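Long-range contact in Beta/alpha-amylase (Paenibacillus polymyxa, PDB 3VOC), which hydrolyses alpha-1,4-glucosidic linkages of starch, its family 14 beta-amylase domain, the part described here, removing maltose units from non-reducing chain ends: residues V345-N350 with T377-H382. Sequence-based numbering, arbitrary orientation.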
# COMPACT_ATOMS: atom_id res chain seq x y z
N VAL A 345 1.19 11.71 -9.69
CA VAL A 345 0.36 11.40 -8.52
C VAL A 345 0.32 12.60 -7.59
O VAL A 345 -0.77 13.01 -7.12
CB VAL A 345 0.88 10.13 -7.78
CG1 VAL A 345 0.26 10.01 -6.38
CG2 VAL A 345 0.63 8.88 -8.62
N SER A 346 1.48 13.19 -7.35
CA SER A 346 1.58 14.35 -6.45
C SER A 346 0.78 15.56 -6.95
O SER A 346 0.08 16.19 -6.15
CB SER A 346 3.05 14.75 -6.22
OG SER A 346 3.78 13.70 -5.59
N SER A 347 0.88 15.87 -8.24
CA SER A 347 0.11 16.97 -8.85
C SER A 347 -1.40 16.77 -8.71
O SER A 347 -2.14 17.72 -8.41
CB SER A 347 0.43 17.11 -10.34
OG SER A 347 1.70 17.70 -10.53
N ILE A 348 -1.85 15.55 -8.97
CA ILE A 348 -3.27 15.23 -8.82
C ILE A 348 -3.73 15.39 -7.38
O ILE A 348 -4.73 16.06 -7.11
CB ILE A 348 -3.60 13.84 -9.36
CG1 ILE A 348 -3.29 13.78 -10.86
CG2 ILE A 348 -5.08 13.45 -9.03
CD1 ILE A 348 -3.31 12.37 -11.46
N ALA A 349 -3.00 14.78 -6.45
CA ALA A 349 -3.31 14.93 -5.03
C ALA A 349 -3.39 16.41 -4.60
O ALA A 349 -4.35 16.82 -3.94
CB ALA A 349 -2.30 14.18 -4.18
N ASN A 350 -2.40 17.22 -4.99
CA ASN A 350 -2.43 18.65 -4.62
C ASN A 350 -3.59 19.40 -5.26
O ASN A 350 -4.20 20.24 -4.60
CB ASN A 350 -1.11 19.36 -4.94
CG ASN A 350 -0.03 19.03 -3.94
OD1 ASN A 350 -0.31 18.64 -2.81
ND2 ASN A 350 1.22 19.17 -4.36
N THR A 377 9.51 19.36 -1.65
CA THR A 377 9.43 20.82 -1.73
C THR A 377 8.59 21.30 -2.93
O THR A 377 7.92 22.33 -2.83
CB THR A 377 10.82 21.51 -1.80
OG1 THR A 377 11.56 21.00 -2.90
CG2 THR A 377 11.61 21.29 -0.50
N LYS A 378 8.63 20.57 -4.06
CA LYS A 378 7.79 20.89 -5.22
C LYS A 378 6.31 20.72 -4.88
O LYS A 378 5.46 21.47 -5.37
CB LYS A 378 8.12 19.99 -6.42
CG LYS A 378 9.25 20.49 -7.31
CD LYS A 378 9.55 19.47 -8.42
CE LYS A 378 10.66 19.96 -9.36
NZ LYS A 378 11.00 18.93 -10.41
N PHE A 379 6.00 19.72 -4.06
CA PHE A 379 4.61 19.32 -3.89
C PHE A 379 4.02 19.51 -2.49
O PHE A 379 2.93 19.02 -2.20
CB PHE A 379 4.42 17.88 -4.39
CG PHE A 379 4.77 17.71 -5.85
CD1 PHE A 379 3.96 18.29 -6.84
CD2 PHE A 379 5.89 16.99 -6.24
CE1 PHE A 379 4.28 18.16 -8.19
CE2 PHE A 379 6.22 16.85 -7.60
CZ PHE A 379 5.40 17.43 -8.58
N GLY A 380 4.74 20.22 -1.63
CA GLY A 380 4.16 20.55 -0.31
C GLY A 380 3.83 19.32 0.52
O GLY A 380 2.78 19.27 1.19
N TYR A 381 4.72 18.33 0.50
CA TYR A 381 4.54 17.12 1.33
C TYR A 381 4.44 17.45 2.82
O TYR A 381 5.08 18.39 3.31
CB TYR A 381 5.66 16.10 1.08
CG TYR A 381 5.39 15.18 -0.10
CD1 TYR A 381 5.28 13.79 0.10
CD2 TYR A 381 5.24 15.68 -1.40
CE1 TYR A 381 5.04 12.93 -0.97
CE2 TYR A 381 5.00 14.81 -2.49
CZ TYR A 381 4.89 13.44 -2.25
OH TYR A 381 4.62 12.56 -3.28
N HIS A 382 3.60 16.68 3.52
CA HIS A 382 3.38 16.86 4.95
C HIS A 382 4.28 15.93 5.76
O HIS A 382 4.41 16.06 6.96
CB HIS A 382 1.90 16.64 5.30
CG HIS A 382 0.99 17.65 4.68
ND1 HIS A 382 0.70 18.86 5.29
CD2 HIS A 382 0.35 17.66 3.49
CE1 HIS A 382 -0.11 19.55 4.51
NE2 HIS A 382 -0.32 18.86 3.40
O HOH W 1 0.48 17.67 0.27
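Phe379 lays its ring against the helical turn Ser346-Asn350. Its CB is met by the amide nitrogen of Asn350, Phe379 CB to Asn350 ND2 being 3.5 Å. At CG, Ser346 CB comes down on one face, 3.4 Å from Phe379 CG, a CH-pi contact 19° off the ring normal. CD1, CD2 and CE2 continue this seat on Ser346 CB. Phe379 CE1 comes within 3.5 Å of Ser347 OG, a hydroxyl hydrogen-bonded to Asp343 O one turn earlier, and CZ, at the tip, lies on the same Ser347 OG side. The opposite face carries Lys378 CB, offset toward the rim. CG anti to the carbonyl carbon (chi1 -60°) sets the ring over Ser346 CB. ND2 of Asn350 donates to Phe379 O over 2.8 Å. That bond is fairly straight (N-H...O 156°), the donor tilted out of the carbonyl plane and the acceptor close to the plane of the amide. In this TIM barrel, helix 338-352 precedes and helix 367-378 follows strand 356-359 along the chain, and the contact joins the first to the turn leading from the second into the last barrel strand, 383-386. Gly380 continues that turn with positive phi. Were Phe379 an alanine, Ser346 CB would probably be left without its aromatic partner, with a gap beside Ser347. Deeper in, Tyr381 OH donates to Ser346 OG over 2.7 Å, the serine oxygen lying at the edge of the tyrosine ring. Ser346 OG also bonds to Val342 O, and Leu356 of strand 356-359 packs against both Ser346 and Tyr381.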